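Local coordinates for DUF5618 domain-containing protein (PDB 3MFN) that is of unknown function, a largely helical bacterial protein found as two chains in its assembly and assigned to the DUF5618 family, at residues Gln32-Glu37 with Val77-Asp82. Residues are numbered along the deposited sequence; the frame is centred on the assembly and turned at random. Where two conformers were deposited one is given.
Sequences QEAVIE and VLFALD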
loop_
_atom_site.group_PDB
_atom_site.type_symbol
_atom_site.label_atom_id
_atom_site.label_comp_id
_atom_site.label_asym_id
_atom_site.label_seq_id
_atom_site.Cartn_x
_atom_site.Cartn_y
_atom_site.Cartn_z
ATOM N N GLN A 32 8.202 20.288 22.668
ATOM C CA GLN A 32 7.371 19.170 22.132
ATOM C C GLN A 32 6.115 19.612 21.333
ATOM O O GLN A 32 5.192 18.820 21.101
ATOM C CB GLN A 32 7.080 18.145 23.239
ATOM C CG GLN A 32 5.937 17.163 22.973
ATOM C CD GLN A 32 4.598 17.683 23.477
ATOM O OE1 GLN A 32 4.546 18.506 24.391
ATOM N NE2 GLN A 32 3.511 17.209 22.876
ATOM N N GLU A 33 6.122 20.868 20.891
ATOM C CA GLU A 33 5.358 21.287 19.725
ATOM C C GLU A 33 6.050 20.786 18.406
ATOM O O GLU A 33 5.717 21.222 17.280
ATOM C CB GLU A 33 5.316 22.772 19.689
ATOM C CG GLU A 33 6.675 23.410 19.581
ATOM C CD GLU A 33 6.778 24.584 20.540
ATOM O OE1 GLU A 33 7.443 24.458 21.623
ATOM O OE2 GLU A 33 6.120 25.599 20.212
ATOM N N ALA A 34 7.059 19.938 18.571
ATOM C CA ALA A 34 7.411 18.947 17.565
ATOM C C ALA A 34 6.164 18.184 17.102
ATOM O O ALA A 34 6.001 17.943 15.915
ATOM C CB ALA A 34 8.425 17.968 18.135
ATOM N N VAL A 35 5.295 17.789 18.033
ATOM C CA VAL A 35 4.041 17.092 17.685
ATOM C C VAL A 35 3.112 17.945 16.795
ATOM O O VAL A 35 2.512 17.460 15.810
ATOM C CB VAL A 35 3.315 16.655 18.975
ATOM C CG1 VAL A 35 1.886 16.294 18.721
ATOM C CG2 VAL A 35 4.037 15.487 19.597
ATOM N N ILE A 36 3.018 19.235 17.115
ATOM C CA ILE A 36 2.195 20.143 16.332
ATOM C C ILE A 36 2.719 20.306 14.917
ATOM O O ILE A 36 1.956 20.262 13.949
ATOM C CB ILE A 36 2.106 21.469 17.033
ATOM C CG1 ILE A 36 1.110 21.319 18.203
ATOM C CG2 ILE A 36 1.689 22.608 16.076
ATOM C CD1 ILE A 36 1.555 20.389 19.353
ATOM N N GLU A 37 4.016 20.512 14.799
ATOM C CA GLU A 37 4.644 20.671 13.500
ATOM C C GLU A 37 4.455 19.373 12.616
ATOM O O GLU A 37 4.117 19.497 11.438
ATOM C CB GLU A 37 6.105 21.102 13.685
ATOM C CG GLU A 37 6.995 21.103 12.445
ATOM C CD GLU A 37 6.838 22.361 11.561
ATOM O OE1 GLU A 37 5.814 23.060 11.665
ATOM O OE2 GLU A 37 7.745 22.621 10.739
ATOM N N VAL A 77 5.773 12.408 10.046
ATOM C CA VAL A 77 5.966 11.311 10.944
ATOM C C VAL A 77 7.425 11.269 11.415
ATOM O O VAL A 77 7.695 11.131 12.635
ATOM C CB VAL A 77 5.565 9.959 10.288
ATOM C CG1 VAL A 77 5.890 8.742 11.249
ATOM C CG2 VAL A 77 4.156 9.999 9.848
ATOM N N LEU A 78 8.371 11.297 10.488
ATOM C CA LEU A 78 9.791 11.343 10.875
ATOM C C LEU A 78 10.140 12.507 11.802
ATOM O O LEU A 78 10.895 12.345 12.744
ATOM C CB LEU A 78 10.720 11.338 9.649
ATOM C CG LEU A 78 10.624 10.126 8.707
ATOM C CD1 LEU A 78 11.814 10.030 7.752
ATOM C CD2 LEU A 78 10.426 8.728 9.473
ATOM N N PHE A 79 9.541 13.680 11.571
ATOM C CA PHE A 79 9.761 14.827 12.414
ATOM C C PHE A 79 9.384 14.548 13.892
ATOM O O PHE A 79 10.199 14.769 14.816
ATOM C CB PHE A 79 9.017 16.028 11.835
ATOM C CG PHE A 79 9.450 17.340 12.423
ATOM C CD1 PHE A 79 8.942 17.769 13.638
ATOM C CD2 PHE A 79 10.371 18.137 11.761
ATOM C CE1 PHE A 79 9.361 18.984 14.193
ATOM C CE2 PHE A 79 10.788 19.359 12.285
ATOM C CZ PHE A 79 10.299 19.777 13.528
ATOM N N ALA A 80 8.196 13.987 14.122
ATOM C CA ALA A 80 7.813 13.558 15.458
ATOM C C ALA A 80 8.809 12.532 15.984
ATOM O O ALA A 80 9.290 12.688 17.092
ATOM C CB ALA A 80 6.358 12.991 15.493
ATOM N N LEU A 81 9.146 11.510 15.187
ATOM C CA LEU A 81 10.099 10.489 15.629
ATOM C C LEU A 81 11.499 11.022 15.955
ATOM O O LEU A 81 12.106 10.607 16.954
ATOM C CB LEU A 81 10.169 9.302 14.657
ATOM C CG LEU A 81 8.848 8.491 14.489
ATOM C CD1 LEU A 81 8.954 7.428 13.422
ATOM C CD2 LEU A 81 8.399 7.838 15.815
ATOM N N ASP A 82 11.999 11.944 15.146
ATOM C CA ASP A 82 13.336 12.499 15.326
ATOM C C ASP A 82 13.393 13.271 16.618
ATOM O O ASP A 82 14.425 13.268 17.314
ATOM C CB ASP A 82 13.700 13.447 14.182
ATOM C CG ASP A 82 14.032 12.703 12.911
ATOM O OD1 ASP A 82 14.367 11.528 13.033
ATOM O OD2 ASP A 82 13.946 13.273 11.799
#
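Two antiparallel helices of the bundle, 34-52 and 63-85, are bridged here by the ring of Phe79, which reaches across to Ala34 and Glu37 at the start of the first helix. The aromatic side chain has CG anti to the backbone N (chi1 -165°), and this sends the ring out from helix 63-85 toward the opening turn of its neighbour, where Glu33 holds the N-cap position. Glu37 comes over one face. Its CG lies 3.9 Å from the centroid of the Phe79 ring and only 22° off the ring normal, a CH-pi contact. The methylene is shifted toward the rim, and Glu37 CG is 3.6 Å from Phe79 CE1 and 3.7 Å from Phe79 CZ. A bend at chi2 (81°) then turns the carboxylate away from the ring, so the aliphatic part of the glutamate does the touching. Ala34 works at the edge: its CA lies in the ring plane, 3.9 Å from Phe79 CE1, while its carbonyl oxygen sits near that plane, 3.7 Å from Phe79 CD1. The methyl makes a looser apolar contact, Ala34 CB to Phe79 CE1 at 4.2 Å. Around this patch, Val35 leans on Glu150 of helix 132-153, and Leu78 and Leu81 pack on Phe113 of helix 107-126. Replacing Phe79 with an alanine would probably open a gap between the two helices and leave the Glu37 methylenes without the aromatic face they rest on. With no hydrogen bond or salt bridge between the segments, the join depends on dispersion and shape, probably helped slightly by the weakly positive ring edge facing the Ala34 carbonyl, and the charged end of Glu37 contributes little to it.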